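Local structure of DyP-type peroxidase (Pleurotus ostreatus PC15, 6FSK) at residues 286-291 / 308-313. The protein is a fungal dye-decolorizing peroxidase that uses heme b in peroxidase chemistry and probably also oxidises manganese(II). The protein carries 1 engineered substitution. Numbering follows the deposited sequence.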
ATOM      1  N   GLY A 286       8.066  13.138   8.612  1.00 10.84           N
ATOM      2  CA  GLY A 286       8.124  12.940   7.200  1.00 11.45           C
ATOM      3  C   GLY A 286       9.436  13.416   6.602  1.00 10.43           C
ATOM      4  O   GLY A 286       9.718  13.202   5.425  1.00 12.77           O
ATOM      5  N   ALA A 287      10.290  14.085   7.388  1.00 11.46           N
ATOM      6  CA  ALA A 287      11.538  14.550   6.841  1.00 11.75           C
ATOM      7  C   ALA A 287      12.432  13.328   6.460  1.00 11.40           C
ATOM      8  O   ALA A 287      12.648  12.470   7.305  1.00 12.24           O
ATOM      9  CB  ALA A 287      12.274  15.443   7.832  1.00 12.15           C
ATOM     10  N   PRO A 288      12.976  13.282   5.258  1.00 11.80           N
ATOM     11  CA  PRO A 288      13.752  12.160   4.853  1.00 11.46           C
ATOM     12  C   PRO A 288      15.106  12.209   5.480  1.00 11.66           C
ATOM     13  O   PRO A 288      15.760  13.267   5.454  1.00 12.51           O
ATOM     14  CB  PRO A 288      13.790  12.276   3.356  1.00 11.04           C
ATOM     15  CG  PRO A 288      13.612  13.757   3.098  1.00 11.07           C
ATOM     16  CD  PRO A 288      12.787  14.239   4.159  1.00 11.23           C
ATOM     17  N   ILE A 289      15.569  11.078   6.019  1.00 11.11           N
ATOM     18  CA  ILE A 289      16.877  11.037   6.645  1.00 11.79           C
ATOM     19  C   ILE A 289      17.962  11.226   5.591  1.00 11.68           C
ATOM     20  O   ILE A 289      19.083  11.678   5.930  1.00 12.15           O
ATOM     21  CB  ILE A 289      17.114   9.742   7.470  1.00 12.07           C
ATOM     22  CG1 ILE A 289      17.187   8.570   6.562  1.00 11.36           C
ATOM     23  CG2 ILE A 289      16.074   9.643   8.584  1.00 12.60           C
ATOM     24  CD1 ILE A 289      17.324   7.271   7.337  1.00 11.57           C
ATOM     25  N   GLU A 290      17.754  10.903   4.302  1.00 12.65           N
ATOM     26  CA  GLU A 290      18.764  11.093   3.312  1.00 15.25           C
ATOM     27  C   GLU A 290      19.163  12.577   3.203  1.00 14.87           C
ATOM     28  O   GLU A 290      20.327  12.861   2.884  1.00 15.51           O
ATOM     29  CB  GLU A 290      18.277  10.554   1.971  1.00 15.18           C
ATOM     30  CG  GLU A 290      19.180  10.665   0.773  1.00 16.23           C
ATOM     31  CD  GLU A 290      20.480   9.869   0.887  1.00 17.59           C
ATOM     32  OE1 GLU A 290      20.643   8.982   1.792  1.00 17.86           O
ATOM     33  OE2 GLU A 290      21.336  10.107   0.003  1.00 20.54           O
ATOM     34  N   ILE A 291      18.199  13.463   3.419  1.00 13.20           N
ATOM     35  CA  ILE A 291      18.450  14.939   3.396  1.00 13.93           C
ATOM     36  C   ILE A 291      18.890  15.378   4.774  1.00 15.12           C
ATOM     37  O   ILE A 291      19.884  16.186   4.885  1.00 16.27           O
ATOM     38  CB  ILE A 291      17.227  15.704   2.891  1.00 14.08           C
ATOM     39  CG1 ILE A 291      16.880  15.247   1.479  1.00 14.97           C
ATOM     40  CG2 ILE A 291      17.447  17.237   2.978  1.00 15.22           C
ATOM     41  CD1 ILE A 291      15.683  15.908   0.823  1.00 16.69           C
ATOM     42  N   ASN A 308      10.794  15.151  -0.861  1.00 14.57           N
ATOM     43  CA  ASN A 308      10.994  13.916  -1.629  1.00 14.43           C
ATOM     44  C   ASN A 308      12.073  13.981  -2.686  1.00 15.15           C
ATOM     45  O   ASN A 308      12.215  13.127  -3.525  1.00 15.12           O
ATOM     46  CB  ASN A 308       9.611  13.437  -2.114  1.00 14.35           C
ATOM     47  CG  ASN A 308       9.599  11.948  -2.379  1.00 13.67           C
ATOM     48  OD1 ASN A 308      10.185  11.191  -1.637  1.00 14.33           O
ATOM     49  ND2 ASN A 308       8.879  11.571  -3.396  1.00 14.10           N
ATOM     50  N   LYS A 309      12.860  15.070  -2.658  1.00 15.83           N
ATOM     51  CA  LYS A 309      13.896  15.284  -3.684  1.00 17.35           C
ATOM     52  C   LYS A 309      15.208  14.704  -3.183  1.00 16.96           C
ATOM     53  O   LYS A 309      16.092  15.403  -2.601  1.00 17.93           O
ATOM     54  CB  LYS A 309      14.068  16.827  -3.834  1.00 20.02           C
ATOM     55  CG  LYS A 309      15.201  17.201  -4.736  1.00 24.71           C
ATOM     56  CD  LYS A 309      14.891  16.800  -6.112  1.00 28.53           C
ATOM     57  CE  LYS A 309      15.190  17.948  -7.087  1.00 32.82           C
ATOM     58  NZ  LYS A 309      15.747  17.275  -8.285  1.00 36.03           N
ATOM     59  N   PHE A 310      15.347  13.404  -3.356  1.00 14.51           N
ATOM     60  CA  PHE A 310      16.577  12.653  -3.003  1.00 13.86           C
ATOM     61  C   PHE A 310      16.518  11.375  -3.801  1.00 13.35           C
ATOM     62  O   PHE A 310      15.420  10.967  -4.258  1.00 13.41           O
ATOM     63  CB  PHE A 310      16.700  12.357  -1.513  1.00 13.58           C
ATOM     64  CG  PHE A 310      15.538  11.551  -0.938  1.00 12.88           C
ATOM     65  CD1 PHE A 310      14.418  12.179  -0.498  1.00 12.31           C
ATOM     66  CD2 PHE A 310      15.621  10.175  -0.859  1.00 12.63           C
ATOM     67  CE1 PHE A 310      13.364  11.471   0.027  1.00 12.36           C
ATOM     68  CE2 PHE A 310      14.606   9.459  -0.338  1.00 12.22           C
ATOM     69  CZ  PHE A 310      13.502  10.088   0.094  1.00 12.24           C
ATOM     70  N   ASP A 311      17.673  10.782  -4.079  1.00 13.02           N
ATOM     71  CA  ASP A 311      17.731   9.584  -4.862  1.00 12.87           C
ATOM     72  C   ASP A 311      18.700   8.530  -4.307  1.00 12.29           C
ATOM     73  O   ASP A 311      18.888   7.509  -4.915  1.00 12.56           O
ATOM     74  CB  ASP A 311      18.038   9.900  -6.314  1.00 17.53           C
ATOM     75  CG  ASP A 311      19.382  10.609  -6.490  1.00 21.42           C
ATOM     76  OD1 ASP A 311      20.189  10.749  -5.575  1.00 18.10           O
ATOM     77  OD2 ASP A 311      19.648  11.095  -7.604  1.00 27.07           O
ATOM     78  N   PHE A 312      19.307   8.808  -3.144  1.00 12.02           N
ATOM     79  CA  PHE A 312      20.360   7.967  -2.532  1.00 12.30           C
ATOM     80  C   PHE A 312      21.754   8.036  -3.206  1.00 13.63           C
ATOM     81  O   PHE A 312      22.686   7.367  -2.758  1.00 14.11           O
ATOM     82  CB  PHE A 312      19.943   6.507  -2.281  1.00 13.69           C
ATOM     83  CG  PHE A 312      18.588   6.354  -1.608  1.00 13.12           C
ATOM     84  CD1 PHE A 312      18.332   6.860  -0.382  1.00 13.61           C
ATOM     85  CD2 PHE A 312      17.631   5.584  -2.195  1.00 13.97           C
ATOM     86  CE1 PHE A 312      17.111   6.722   0.246  1.00 13.18           C
ATOM     87  CE2 PHE A 312      16.375   5.407  -1.585  1.00 12.59           C
ATOM     88  CZ  PHE A 312      16.155   5.972  -0.369  1.00 11.26           C
ATOM     89  N   GLY A 313      21.866   8.933  -4.145  1.00 14.90           N
ATOM     90  CA  GLY A 313      23.128   9.215  -4.815  1.00 16.17           C
ATOM     91  C   GLY A 313      23.797   7.965  -5.284  1.00 16.04           C
ATOM     92  O   GLY A 313      23.200   7.094  -5.895  1.00 16.54           O
TER
HETATM   93  O   HOH W   1      20.164  11.505  -2.266  1.00 19.68           O
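Pro-288 sets CB against the ring of Phe-310, 3.5 Å from CE1, with its CG close behind, the two side chains crossing at a slant. Further along the same ring Glu-290 lays its aliphatic part, CB lying 3.9 Å from CD2 and CG 3.8 Å from the Phe-310 CB. Ile-291 comes at about a right angle to the aromatic side chain; its extended CG1–CD1 arm brings CD1 to 3.5 Å from the carbonyl O of Lys-309 and only loosely to Phe-310 CD1. Phe-310 directs its CB toward 286-291, and CG lies between the backbone N and the carbonyl carbon (chi1 59°), which puts the ring against all three side chains.

Both segments are loops of the C-terminal part of the DyP-type peroxidase fold, linked through the short helix 298-302, whose Leu-300 also packs on Pro-288 and Ile-291. The contact borders the heme pocket: the nearest atoms of the Phe-310 side chain and the heme are about 5 Å apart, and the ring makes a cation-pi contact with the heme-binding Arg-336, whose NH1 is hydrogen-bonded to the carbonyl O of Phe-310. Were Phe-310 cut back to an alanine, Pro-288 and the Glu-290 methylenes would probably face a gap and Arg-336 would be likely to lose its aromatic partner.

A bend at chi2 (64°) swings the Glu-290 carboxylate away from this ring and over to Phe-312. There OE1 sits in the plane of the second ring, at its edge, 3.8 Å from CD1, the carboxylate standing 80° to the ring. OE2 lies 3.5 Å from CA of Phe-312 and also accepts a hydrogen bond from a water that in turn accepts from the backbone N of Asp-311, tying the two loops together. Asp-311 opens an Asx turn, its OD1 taking the N-H of Gly-313 at 2.9 Å from above the carboxylate plane.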